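Bile salt hydrolase/transferase (Clostridium perfringens, PDB 2BJF) hydrolyses the amide bond of glycine- and taurine-conjugated bile salts, releasing free bile acids, and also acts as a bile acid amine N-acyltransferase. Local coordinates at residues 12-17 with 283-288; 44-49 with 99-104; 95-100 with 123-128. All blocks are in the same frame, centred on the assembly; numbering follows the deposited sequence.

Contact 1 of 3, residues 12-17 with 283-288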
ATOM      1  N   GLY A  12     -30.780   6.982 -18.753  1.00 14.96           N
ATOM      2  CA  GLY A  12     -31.523   7.226 -17.514  1.00 14.71           C
ATOM      3  C   GLY A  12     -32.132   6.007 -16.849  1.00 14.55           C
ATOM      4  O   GLY A  12     -32.966   6.142 -15.949  1.00 14.67           O
ATOM      5  N   LEU A  13     -31.725   4.818 -17.290  1.00 14.20           N
ATOM      6  CA  LEU A  13     -32.180   3.574 -16.675  1.00 13.96           C
ATOM      7  C   LEU A  13     -31.304   3.233 -15.477  1.00 13.56           C
ATOM      8  O   LEU A  13     -30.157   3.675 -15.393  1.00 13.71           O
ATOM      9  CB  LEU A  13     -32.184   2.426 -17.690  1.00 14.22           C
ATOM     10  CG  LEU A  13     -33.100   2.553 -18.916  1.00 14.56           C
ATOM     11  CD1 LEU A  13     -32.922   1.354 -19.832  1.00 15.63           C
ATOM     12  CD2 LEU A  13     -34.566   2.715 -18.522  1.00 15.51           C
ATOM     13  N   HIS A  14     -31.847   2.448 -14.554  1.00 12.99           N
ATOM     14  CA  HIS A  14     -31.147   2.139 -13.313  1.00 12.46           C
ATOM     15  C   HIS A  14     -30.777   0.670 -13.191  1.00 12.17           C
ATOM     16  O   HIS A  14     -31.644  -0.209 -13.171  1.00 12.28           O
ATOM     17  CB  HIS A  14     -31.962   2.616 -12.109  1.00 12.44           C
ATOM     18  CG  HIS A  14     -32.095   4.105 -12.036  1.00 12.37           C
ATOM     19  ND1 HIS A  14     -33.065   4.800 -12.725  1.00 12.29           N
ATOM     20  CD2 HIS A  14     -31.362   5.033 -11.377  1.00 12.28           C
ATOM     21  CE1 HIS A  14     -32.931   6.092 -12.485  1.00 12.32           C
ATOM     22  NE2 HIS A  14     -31.907   6.260 -11.667  1.00 12.37           N
ATOM     23  N   LEU A  15     -29.472   0.419 -13.133  1.00 11.70           N
ATOM     24  CA  LEU A  15     -28.941  -0.923 -12.967  1.00 11.33           C
ATOM     25  C   LEU A  15     -28.577  -1.165 -11.511  1.00 11.22           C
ATOM     26  O   LEU A  15     -28.014  -0.291 -10.847  1.00 11.02           O
ATOM     27  CB  LEU A  15     -27.709  -1.138 -13.853  1.00 11.47           C
ATOM     28  CG  LEU A  15     -27.799  -0.867 -15.359  1.00 11.32           C
ATOM     29  CD1 LEU A  15     -26.427  -1.042 -15.995  1.00 11.45           C
ATOM     30  CD2 LEU A  15     -28.827  -1.760 -16.049  1.00 11.58           C
ATOM     31  N   PHE A  16     -28.915  -2.352 -11.021  1.00 10.94           N
ATOM     32  CA  PHE A  16     -28.583  -2.760  -9.663  1.00 10.88           C
ATOM     33  C   PHE A  16     -28.274  -4.250  -9.640  1.00 10.71           C
ATOM     34  O   PHE A  16     -29.012  -5.051 -10.208  1.00 10.66           O
ATOM     35  CB  PHE A  16     -29.727  -2.426  -8.697  1.00 10.96           C
ATOM     36  CG  PHE A  16     -29.527  -2.970  -7.309  1.00 11.13           C
ATOM     37  CD1 PHE A  16     -28.544  -2.443  -6.475  1.00 11.69           C
ATOM     38  CD2 PHE A  16     -30.320  -4.012  -6.835  1.00 11.43           C
ATOM     39  CE1 PHE A  16     -28.350  -2.949  -5.190  1.00 11.91           C
ATOM     40  CE2 PHE A  16     -30.137  -4.522  -5.553  1.00 11.82           C
ATOM     41  CZ  PHE A  16     -29.149  -3.987  -4.728  1.00 11.77           C
ATOM     42  N   GLY A  17     -27.181  -4.617  -8.980  1.00 10.59           N
ATOM     43  CA  GLY A  17     -26.766  -6.012  -8.928  1.00 10.42           C
ATOM     44  C   GLY A  17     -25.561  -6.250  -8.049  1.00 10.45           C
ATOM     45  O   GLY A  17     -25.204  -5.404  -7.223  1.00 10.33           O
ATOM     46  N   CYS A 283     -31.856  -4.525 -14.626  1.00 11.21           N
ATOM     47  CA  CYS A 283     -32.370  -3.268 -15.147  1.00 11.20           C
ATOM     48  C   CYS A 283     -33.746  -3.061 -14.535  1.00 11.11           C
ATOM     49  O   CYS A 283     -34.731  -3.673 -14.959  1.00 10.95           O
ATOM     50  CB  CYS A 283     -32.439  -3.265 -16.672  1.00 11.23           C
ATOM     51  SG  CYS A 283     -33.003  -1.683 -17.327  1.00 11.98           S
ATOM     52  N   LEU A 284     -33.794  -2.198 -13.525  1.00 11.12           N
ATOM     53  CA  LEU A 284     -34.971  -2.065 -12.666  1.00 11.18           C
ATOM     54  C   LEU A 284     -36.243  -1.605 -13.389  1.00 11.37           C
ATOM     55  O   LEU A 284     -37.325  -2.129 -13.121  1.00 11.27           O
ATOM     56  CB  LEU A 284     -34.657  -1.171 -11.459  1.00 11.20           C
ATOM     57  CG  LEU A 284     -33.553  -1.658 -10.509  1.00 11.02           C
ATOM     58  CD1 LEU A 284     -33.186  -0.571  -9.512  1.00 11.51           C
ATOM     59  CD2 LEU A 284     -33.945  -2.946  -9.783  1.00 11.09           C
ATOM     60  N   GLU A 285     -36.110  -0.642 -14.301  1.00 11.53           N
ATOM     61  CA  GLU A 285     -37.255  -0.153 -15.082  1.00 11.83           C
ATOM     62  C   GLU A 285     -37.852  -1.236 -15.978  1.00 11.94           C
ATOM     63  O   GLU A 285     -39.076  -1.346 -16.101  1.00 12.03           O
ATOM     64  CB  GLU A 285     -36.864   1.055 -15.942  1.00 11.84           C
ATOM     65  CG  GLU A 285     -36.753   2.375 -15.188  1.00 12.06           C
ATOM     66  CD  GLU A 285     -35.377   2.622 -14.588  1.00 12.35           C
ATOM     67  OE1 GLU A 285     -34.520   1.712 -14.619  1.00 12.44           O
ATOM     68  OE2 GLU A 285     -35.153   3.741 -14.083  1.00 12.93           O
ATOM     69  N   LYS A 286     -36.980  -2.033 -16.591  1.00 12.06           N
ATOM     70  CA  LYS A 286     -37.379  -3.009 -17.605  1.00 12.32           C
ATOM     71  C   LYS A 286     -37.741  -4.374 -17.019  1.00 11.89           C
ATOM     72  O   LYS A 286     -38.377  -5.191 -17.688  1.00 11.89           O
ATOM     73  CB  LYS A 286     -36.272  -3.161 -18.657  1.00 12.28           C
ATOM     74  CG  LYS A 286     -36.053  -1.918 -19.521  1.00 13.08           C
ATOM     75  CD  LYS A 286     -34.792  -2.025 -20.375  1.00 13.64           C
ATOM     76  CE  LYS A 286     -35.012  -2.837 -21.641  1.00 15.55           C
ATOM     77  NZ  LYS A 286     -33.745  -3.002 -22.402  1.00 17.07           N
ATOM     78  N   GLY A 287     -37.328  -4.617 -15.777  1.00 11.60           N
ATOM     79  CA  GLY A 287     -37.586  -5.891 -15.107  1.00 11.25           C
ATOM     80  C   GLY A 287     -36.806  -7.050 -15.701  1.00 10.99           C
ATOM     81  O   GLY A 287     -37.260  -8.198 -15.665  1.00 10.91           O
ATOM     82  N   ILE A 288     -35.628  -6.751 -16.245  1.00 10.63           N
ATOM     83  CA  ILE A 288     -34.769  -7.780 -16.825  1.00 10.49           C
ATOM     84  C   ILE A 288     -33.611  -8.106 -15.887  1.00 10.35           C
ATOM     85  O   ILE A 288     -32.862  -7.218 -15.461  1.00 10.38           O
ATOM     86  CB  ILE A 288     -34.243  -7.391 -18.232  1.00 10.45           C
ATOM     87  CG1 ILE A 288     -35.412  -7.079 -19.175  1.00 10.55           C
ATOM     88  CG2 ILE A 288     -33.379  -8.517 -18.811  1.00 10.14           C
ATOM     89  CD1 ILE A 288     -35.007  -6.412 -20.479  1.00 10.70           C
TER

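Contact 2 of 3, residues 44-49 with 99-104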
ATOM      1  N   ASN A  44     -42.058 -23.876  10.359  1.00 20.11           N
ATOM      2  CA  ASN A  44     -42.593 -22.935  11.350  1.00 20.11           C
ATOM      3  C   ASN A  44     -43.983 -22.371  11.021  1.00 20.13           C
ATOM      4  O   ASN A  44     -44.499 -21.519  11.751  1.00 20.17           O
ATOM      5  CB  ASN A  44     -41.591 -21.801  11.624  1.00 20.10           C
ATOM      6  CG  ASN A  44     -41.175 -21.056  10.361  1.00 20.07           C
ATOM      7  OD1 ASN A  44     -41.987 -20.806   9.470  1.00 19.71           O
ATOM      8  ND2 ASN A  44     -39.902 -20.684  10.291  1.00 20.03           N
ATOM      9  N   LYS A  45     -44.569 -22.850   9.922  1.00 20.12           N
ATOM     10  CA  LYS A  45     -45.930 -22.483   9.487  1.00 20.17           C
ATOM     11  C   LYS A  45     -46.126 -21.005   9.113  1.00 20.03           C
ATOM     12  O   LYS A  45     -47.253 -20.577   8.844  1.00 20.06           O
ATOM     13  CB  LYS A  45     -46.989 -22.948  10.499  1.00 20.20           C
ATOM     14  CG  LYS A  45     -47.182 -24.456  10.537  1.00 20.48           C
ATOM     15  CD  LYS A  45     -48.346 -24.847  11.434  1.00 20.53           C
ATOM     16  CE  LYS A  45     -48.534 -26.358  11.479  1.00 21.37           C
ATOM     17  NZ  LYS A  45     -48.967 -26.924  10.167  1.00 21.70           N
ATOM     18  N   LYS A  46     -45.037 -20.238   9.086  1.00 19.83           N
ATOM     19  CA  LYS A  46     -45.097 -18.823   8.715  1.00 19.69           C
ATOM     20  C   LYS A  46     -45.407 -18.662   7.231  1.00 19.53           C
ATOM     21  O   LYS A  46     -44.910 -19.422   6.397  1.00 19.56           O
ATOM     22  CB  LYS A  46     -43.791 -18.105   9.066  1.00 19.75           C
ATOM     23  CG  LYS A  46     -43.525 -17.993  10.560  1.00 19.91           C
ATOM     24  CD  LYS A  46     -42.182 -17.335  10.835  1.00 20.49           C
ATOM     25  CE  LYS A  46     -41.830 -17.378  12.317  1.00 20.83           C
ATOM     26  NZ  LYS A  46     -42.737 -16.539  13.149  1.00 21.22           N
ATOM     27  N   GLU A  47     -46.234 -17.670   6.912  1.00 19.31           N
ATOM     28  CA  GLU A  47     -46.717 -17.476   5.548  1.00 19.18           C
ATOM     29  C   GLU A  47     -46.427 -16.080   5.004  1.00 18.70           C
ATOM     30  O   GLU A  47     -46.396 -15.100   5.753  1.00 18.79           O
ATOM     31  CB  GLU A  47     -48.219 -17.766   5.462  1.00 19.19           C
ATOM     32  CG  GLU A  47     -48.592 -19.227   5.701  1.00 19.77           C
ATOM     33  CD  GLU A  47     -50.085 -19.496   5.583  1.00 19.79           C
ATOM     34  OE1 GLU A  47     -50.845 -18.576   5.211  1.00 20.97           O
ATOM     35  OE2 GLU A  47     -50.499 -20.640   5.866  1.00 20.96           O
ATOM     36  N   LEU A  48     -46.212 -16.009   3.693  1.00 18.13           N
ATOM     37  CA  LEU A  48     -46.062 -14.741   2.986  1.00 17.50           C
ATOM     38  C   LEU A  48     -46.788 -14.818   1.648  1.00 17.08           C
ATOM     39  O   LEU A  48     -46.538 -15.720   0.847  1.00 17.03           O
ATOM     40  CB  LEU A  48     -44.579 -14.395   2.784  1.00 17.59           C
ATOM     41  CG  LEU A  48     -44.231 -13.099   2.038  1.00 17.65           C
ATOM     42  CD1 LEU A  48     -43.019 -12.419   2.660  1.00 18.01           C
ATOM     43  CD2 LEU A  48     -44.006 -13.346   0.548  1.00 18.02           C
ATOM     44  N   THR A  49     -47.693 -13.872   1.419  1.00 16.49           N
ATOM     45  CA  THR A  49     -48.393 -13.768   0.143  1.00 15.91           C
ATOM     46  C   THR A  49     -47.908 -12.522  -0.587  1.00 15.36           C
ATOM     47  O   THR A  49     -48.013 -11.408  -0.068  1.00 15.37           O
ATOM     48  CB  THR A  49     -49.930 -13.737   0.324  1.00 16.02           C
ATOM     49  OG1 THR A  49     -50.351 -14.892   1.062  1.00 16.24           O
ATOM     50  CG2 THR A  49     -50.633 -13.730  -1.028  1.00 15.95           C
ATOM     51  N   ASN A  99     -41.336  -8.295  13.123  1.00 14.16           N
ATOM     52  CA  ASN A  99     -40.291  -9.313  13.176  1.00 13.74           C
ATOM     53  C   ASN A  99     -40.160 -10.084  11.868  1.00 13.51           C
ATOM     54  O   ASN A  99     -41.116 -10.709  11.399  1.00 13.50           O
ATOM     55  CB  ASN A  99     -40.527 -10.265  14.349  1.00 13.71           C
ATOM     56  CG  ASN A  99     -40.403  -9.574  15.693  1.00 13.53           C
ATOM     57  OD1 ASN A  99     -39.302  -9.247  16.138  1.00 13.40           O
ATOM     58  ND2 ASN A  99     -41.537  -9.349  16.350  1.00 13.62           N
ATOM     59  N   ILE A 100     -38.966 -10.021  11.283  1.00 13.22           N
ATOM     60  CA  ILE A 100     -38.687 -10.641   9.992  1.00 13.14           C
ATOM     61  C   ILE A 100     -37.549 -11.652  10.140  1.00 12.93           C
ATOM     62  O   ILE A 100     -36.448 -11.280  10.545  1.00 12.92           O
ATOM     63  CB  ILE A 100     -38.289  -9.583   8.928  1.00 13.10           C
ATOM     64  CG1 ILE A 100     -39.257  -8.394   8.946  1.00 13.34           C
ATOM     65  CG2 ILE A 100     -38.227 -10.212   7.539  1.00 13.28           C
ATOM     66  CD1 ILE A 100     -38.612  -7.068   8.587  1.00 13.76           C
ATOM     67  N   PRO A 101     -37.814 -12.935   9.828  1.00 12.81           N
ATOM     68  CA  PRO A 101     -36.754 -13.942   9.855  1.00 12.76           C
ATOM     69  C   PRO A 101     -35.665 -13.622   8.834  1.00 12.62           C
ATOM     70  O   PRO A 101     -35.970 -13.124   7.747  1.00 12.61           O
ATOM     71  CB  PRO A 101     -37.484 -15.231   9.467  1.00 12.78           C
ATOM     72  CG  PRO A 101     -38.921 -14.969   9.767  1.00 12.80           C
ATOM     73  CD  PRO A 101     -39.112 -13.522   9.452  1.00 12.86           C
ATOM     74  N   VAL A 102     -34.412 -13.905   9.189  1.00 12.48           N
ATOM     75  CA  VAL A 102     -33.258 -13.576   8.340  1.00 12.44           C
ATOM     76  C   VAL A 102     -33.418 -14.090   6.906  1.00 12.35           C
ATOM     77  O   VAL A 102     -33.228 -13.334   5.948  1.00 12.44           O
ATOM     78  CB  VAL A 102     -31.925 -14.105   8.938  1.00 12.44           C
ATOM     79  CG1 VAL A 102     -30.734 -13.614   8.121  1.00 12.71           C
ATOM     80  CG2 VAL A 102     -31.771 -13.681  10.389  1.00 12.74           C
ATOM     81  N   TYR A 103     -33.780 -15.365   6.771  1.00 12.27           N
ATOM     82  CA  TYR A 103     -33.932 -16.014   5.464  1.00 12.08           C
ATOM     83  C   TYR A 103     -35.021 -15.380   4.591  1.00 11.99           C
ATOM     84  O   TYR A 103     -35.002 -15.528   3.368  1.00 12.12           O
ATOM     85  CB  TYR A 103     -34.212 -17.517   5.633  1.00 12.24           C
ATOM     86  CG  TYR A 103     -35.548 -17.830   6.280  1.00 12.22           C
ATOM     87  CD1 TYR A 103     -36.721 -17.879   5.522  1.00 12.01           C
ATOM     88  CD2 TYR A 103     -35.640 -18.077   7.648  1.00 12.40           C
ATOM     89  CE1 TYR A 103     -37.949 -18.157   6.111  1.00 12.29           C
ATOM     90  CE2 TYR A 103     -36.866 -18.364   8.247  1.00 12.18           C
ATOM     91  CZ  TYR A 103     -38.015 -18.401   7.472  1.00 12.26           C
ATOM     92  OH  TYR A 103     -39.230 -18.678   8.057  1.00 12.60           O
ATOM     93  N   ASN A 104     -35.964 -14.684   5.227  1.00 11.55           N
ATOM     94  CA  ASN A 104     -37.131 -14.142   4.534  1.00 11.16           C
ATOM     95  C   ASN A 104     -37.070 -12.636   4.263  1.00 10.84           C
ATOM     96  O   ASN A 104     -37.957 -12.091   3.603  1.00 10.71           O
ATOM     97  CB  ASN A 104     -38.416 -14.491   5.300  1.00 11.20           C
ATOM     98  CG  ASN A 104     -39.656 -14.458   4.416  1.00 11.49           C
ATOM     99  OD1 ASN A 104     -39.664 -15.008   3.313  1.00 11.99           O
ATOM    100  ND2 ASN A 104     -40.715 -13.818   4.903  1.00 12.00           N
TER

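Contact 3 of 3, residues 95-100 with 123-128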
ATOM      1  N   GLU A  95     -41.504  -8.208  21.076  1.00 18.03           N
ATOM      2  CA  GLU A  95     -42.848  -7.654  21.236  1.00 18.12           C
ATOM      3  C   GLU A  95     -42.933  -6.206  20.751  1.00 17.81           C
ATOM      4  O   GLU A  95     -42.108  -5.368  21.121  1.00 17.89           O
ATOM      5  CB  GLU A  95     -43.288  -7.769  22.705  1.00 18.30           C
ATOM      6  CG  GLU A  95     -44.492  -6.912  23.116  1.00 19.42           C
ATOM      7  CD  GLU A  95     -45.774  -7.265  22.380  1.00 20.93           C
ATOM      8  OE1 GLU A  95     -46.017  -8.463  22.116  1.00 21.62           O
ATOM      9  OE2 GLU A  95     -46.549  -6.332  22.077  1.00 21.82           O
ATOM     10  N   GLY A  96     -43.928  -5.932  19.912  1.00 17.58           N
ATOM     11  CA  GLY A  96     -44.177  -4.584  19.406  1.00 17.27           C
ATOM     12  C   GLY A  96     -43.443  -4.233  18.124  1.00 17.04           C
ATOM     13  O   GLY A  96     -43.651  -3.156  17.562  1.00 17.19           O
ATOM     14  N   LYS A  97     -42.587  -5.141  17.662  1.00 16.62           N
ATOM     15  CA  LYS A  97     -41.802  -4.928  16.447  1.00 16.24           C
ATOM     16  C   LYS A  97     -42.357  -5.726  15.269  1.00 15.87           C
ATOM     17  O   LYS A  97     -43.083  -6.708  15.456  1.00 15.79           O
ATOM     18  CB  LYS A  97     -40.333  -5.309  16.682  1.00 16.36           C
ATOM     19  CG  LYS A  97     -39.587  -4.441  17.693  1.00 16.90           C
ATOM     20  CD  LYS A  97     -39.029  -3.173  17.060  1.00 17.89           C
ATOM     21  CE  LYS A  97     -38.176  -2.395  18.051  1.00 18.49           C
ATOM     22  NZ  LYS A  97     -37.559  -1.189  17.427  1.00 19.27           N
ATOM     23  N   THR A  98     -42.020  -5.284  14.059  1.00 15.36           N
ATOM     24  CA  THR A  98     -42.255  -6.068  12.853  1.00 14.98           C
ATOM     25  C   THR A  98     -41.088  -7.048  12.728  1.00 14.58           C
ATOM     26  O   THR A  98     -39.989  -6.677  12.310  1.00 14.58           O
ATOM     27  CB  THR A  98     -42.354  -5.171  11.594  1.00 14.99           C
ATOM     28  OG1 THR A  98     -43.406  -4.213  11.769  1.00 15.20           O
ATOM     29  CG2 THR A  98     -42.638  -6.001  10.345  1.00 15.14           C
ATOM     30  N   ASN A  99     -41.336  -8.295  13.123  1.00 14.16           N
ATOM     31  CA  ASN A  99     -40.291  -9.313  13.176  1.00 13.74           C
ATOM     32  C   ASN A  99     -40.160 -10.084  11.868  1.00 13.51           C
ATOM     33  O   ASN A  99     -41.116 -10.709  11.399  1.00 13.50           O
ATOM     34  CB  ASN A  99     -40.527 -10.265  14.349  1.00 13.71           C
ATOM     35  CG  ASN A  99     -40.403  -9.574  15.693  1.00 13.53           C
ATOM     36  OD1 ASN A  99     -39.302  -9.247  16.138  1.00 13.40           O
ATOM     37  ND2 ASN A  99     -41.537  -9.349  16.350  1.00 13.62           N
ATOM     38  N   ILE A 100     -38.966 -10.021  11.283  1.00 13.22           N
ATOM     39  CA  ILE A 100     -38.687 -10.641   9.992  1.00 13.14           C
ATOM     40  C   ILE A 100     -37.549 -11.652  10.140  1.00 12.93           C
ATOM     41  O   ILE A 100     -36.448 -11.280  10.545  1.00 12.92           O
ATOM     42  CB  ILE A 100     -38.289  -9.583   8.928  1.00 13.10           C
ATOM     43  CG1 ILE A 100     -39.257  -8.394   8.946  1.00 13.34           C
ATOM     44  CG2 ILE A 100     -38.227 -10.212   7.539  1.00 13.28           C
ATOM     45  CD1 ILE A 100     -38.612  -7.068   8.587  1.00 13.76           C
ATOM     46  N   LEU A 123     -39.192  -0.112   7.882  1.00 13.53           N
ATOM     47  CA  LEU A 123     -38.044  -0.587   8.655  1.00 13.53           C
ATOM     48  C   LEU A 123     -37.855   0.129   9.993  1.00 13.66           C
ATOM     49  O   LEU A 123     -37.109  -0.345  10.853  1.00 13.51           O
ATOM     50  CB  LEU A 123     -36.758  -0.505   7.825  1.00 13.47           C
ATOM     51  CG  LEU A 123     -36.596  -1.508   6.680  1.00 13.38           C
ATOM     52  CD1 LEU A 123     -35.345  -1.183   5.894  1.00 13.22           C
ATOM     53  CD2 LEU A 123     -36.558  -2.950   7.182  1.00 13.45           C
ATOM     54  N   LYS A 124     -38.539   1.259  10.168  1.00 13.91           N
ATOM     55  CA  LYS A 124     -38.439   2.048  11.402  1.00 14.19           C
ATOM     56  C   LYS A 124     -38.761   1.225  12.649  1.00 14.28           C
ATOM     57  O   LYS A 124     -38.106   1.376  13.683  1.00 14.48           O
ATOM     58  CB  LYS A 124     -39.334   3.289  11.333  1.00 14.22           C
ATOM     59  CG  LYS A 124     -38.804   4.386  10.422  1.00 14.77           C
ATOM     60  CD  LYS A 124     -39.692   5.617  10.465  1.00 15.73           C
ATOM     61  CE  LYS A 124     -39.086   6.757   9.661  1.00 16.44           C
ATOM     62  NZ  LYS A 124     -39.899   8.001   9.763  1.00 17.52           N
ATOM     63  N   ASN A 125     -39.756   0.348  12.538  1.00 14.32           N
ATOM     64  CA  ASN A 125     -40.161  -0.514  13.647  1.00 14.45           C
ATOM     65  C   ASN A 125     -39.866  -1.997  13.387  1.00 14.28           C
ATOM     66  O   ASN A 125     -40.481  -2.879  13.990  1.00 14.32           O
ATOM     67  CB  ASN A 125     -41.645  -0.298  13.968  1.00 14.60           C
ATOM     68  CG  ASN A 125     -42.044  -0.863  15.322  1.00 15.12           C
ATOM     69  OD1 ASN A 125     -41.323  -0.719  16.312  1.00 16.37           O
ATOM     70  ND2 ASN A 125     -43.201  -1.511  15.370  1.00 15.75           N
ATOM     71  N   ALA A 126     -38.915  -2.266  12.496  1.00 14.09           N
ATOM     72  CA  ALA A 126     -38.588  -3.642  12.129  1.00 13.97           C
ATOM     73  C   ALA A 126     -37.482  -4.247  12.993  1.00 13.91           C
ATOM     74  O   ALA A 126     -36.670  -3.531  13.586  1.00 13.89           O
ATOM     75  CB  ALA A 126     -38.230  -3.734  10.649  1.00 13.95           C
ATOM     76  N   ASN A 127     -37.479  -5.576  13.061  1.00 13.82           N
ATOM     77  CA  ASN A 127     -36.456  -6.343  13.758  1.00 13.90           C
ATOM     78  C   ASN A 127     -36.192  -7.640  13.005  1.00 14.00           C
ATOM     79  O   ASN A 127     -37.128  -8.338  12.619  1.00 13.86           O
ATOM     80  CB  ASN A 127     -36.889  -6.653  15.193  1.00 13.81           C
ATOM     81  CG  ASN A 127     -35.914  -7.569  15.913  1.00 13.77           C
ATOM     82  OD1 ASN A 127     -34.790  -7.176  16.230  1.00 13.57           O
ATOM     83  ND2 ASN A 127     -36.342  -8.799  16.175  1.00 13.50           N
ATOM     84  N   ILE A 128     -34.918  -7.957  12.797  1.00 14.14           N
ATOM     85  CA  ILE A 128     -34.548  -9.182  12.097  1.00 14.45           C
ATOM     86  C   ILE A 128     -34.221 -10.285  13.107  1.00 14.71           C
ATOM     87  O   ILE A 128     -33.349 -10.122  13.962  1.00 14.70           O
ATOM     88  CB  ILE A 128     -33.408  -8.941  11.077  1.00 14.44           C
ATOM     89  CG1 ILE A 128     -33.843  -7.869  10.070  1.00 14.57           C
ATOM     90  CG2 ILE A 128     -33.053 -10.234  10.350  1.00 14.57           C
ATOM     91  CD1 ILE A 128     -32.731  -7.306   9.210  1.00 14.91           C
TER
HETATM   92  O   HOH W   1     -36.550  -0.977  14.805  1.00 21.96           O

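Contact 1 of 3, residues 12-17 with 283-288
The side chain of Glu285 is bent at its second torsion (chi2 88°), which folds the carboxylate back toward His14, while the imidazole of His14 leaves its backbone with CG beside the backbone N (chi1 -66°), so that ND1 and the main-chain N-H of the same residue face one acceptor group. The site lies where the tight connection between strands 275-283 and 288-293 turns back beside the start of strand 14-22, in the six-stranded antiparallel sheet of this Ntn-hydrolase fold. Both carboxylate oxygens are engaged: His14 N donates to Glu285 OE1 at 2.8 Å, and His14 ND1 to Glu285 OE2 at 2.7 Å. The second bond is nearly straight, meets the syn lone pair of OE2, and lies almost in the imidazole plane; with ring and carboxylate planes only 23° apart, the two-point grip should limit rotation of both groups. ND1 thus carries a proton in this bond, and the nearby carboxylate would be expected to favour a positively charged ring.

Strand pairing continues from this clasp. Leu15 and Cys283 form an antiparallel non-hydrogen-bonded pair, with CD2 of Leu15 resting against CB of Cys283 at 4.0 Å. Beyond them, Gly287 and Ile288 both face Cys283 in a G1 beta bulge, Gly287 taking the positive phi of that motif. On the other edge of strand 14-22, Leu15 is hydrogen-bonded to Leu7.

Apolar groups flank the polar pair. Leu13 spreads its two methyls over the turn, CD2 against Glu285 CB at 3.8 Å and CD1 against both Cys283 SG and Lys286 CD. Leu284 CD1 packs on Phe16 CB at 4.0 Å, and Leu284 N donates a 3.0 Å hydrogen bond to His14 O.

Contact 2 of 3, residues 44-49 with 99-104
An Asx turn at the start of segment 44-49, just ahead of strand 47-49, presents the Asn44 amide to Tyr103. Within the turn, Asn44 OD1 accepts from Lys46 N at 3.1 Å; across the contact, Asn44 ND2 donates to Tyr103 OH, also at 3.1 Å and with an N-H...O angle of 163°. The two ends of one amide are therefore used together, and the internal bond should help fix the rotation of the group that reaches the phenol. The oxygen lies close to the amide plane, and amide and ring planes are only 18° apart. Tyr103 CG sits between its backbone N and carbonyl carbon (chi1 66°), a torsion that sends the ring out toward the turn.

Strands 38-40 and 47-49 form a small antiparallel hairpin, which here meets the end of strand 98-101 and the approach to helix 105-112. The Tyr103 side chain comes to about 4 Å from the bound deoxycholate, nearest atoms, so the hairpin supplies a second-shell partner to a residue beside the product. Further along the segment, Lys46 touches the proline through a single long approach, CD to Pro101 CG at 4.2 Å. Leu48 turns inward from its strand, and its CD1 packs at 3.5 Å against Asn104 ND2, while Asn104 OD1 is hydrogen-bonded to Tyr64 OH. Leu48 also touches Leu107 and Ala111 of helix 105-112.

Contact 3 of 3, residues 95-100 with 123-128
Asn125 ND2 reaches across to Gly96 O at 2.8 Å, in the carbonyl plane, while its backbone O accepts from Thr98 N at 2.9 Å. One residue thus holds segment 95-100 at two points. Further along, Asn127 N donates to Thr98 O and Ile100 N to Asn127 O, each at 2.8 Å. On one face, Asn127 ND2 gives a hydrogen to Asn99 OD1 at 3.0 Å; the two amides stand almost perpendicular, 85° between planes. On the other face, Ile100 CD1 packs on Ala126 CB at 3.9 Å.

The backbone bonds make strands 98-101 and 126-129 a two-stranded parallel sheet, whose connection runs through helices 105-112 and 116-123: a beta-alpha-beta crossover with two helices in place of one. Lys97, bent at chi2 (-84°), passes its CD over Asn125 at 3.4 Å from the backbone O, and its NZ donates to a water at 2.8 Å that in turn bonds Lys124 O and Ala126 O. Outside the pair, Asn99 OD1 also accepts from Ile94 N, and Asn127 ND2 also donates to Ser90 OG. Trp108 of helix 105-112 touches Ile100.

Contacts 2 and 3 both use strand 98-101 and share Asn99 and Ile100; their centres are about 12 Å apart. The strand pairs with 126-129 in contact 3, then its end and the residues leading to helix 105-112 meet the hairpin of strands 38-40 and 47-49 in contact 2. The two touch directly through Val102 CG2 and Ile128 CG2, 3.7 Å apart. Contact 1 lies in the separate six-stranded antiparallel sheet, with its centre about 27 and 29 Å from those of contacts 2 and 3. Along the chain it encloses both, since residues 12-17 and 283-288 bracket them, so it joins parts of the chain more than 260 residues apart.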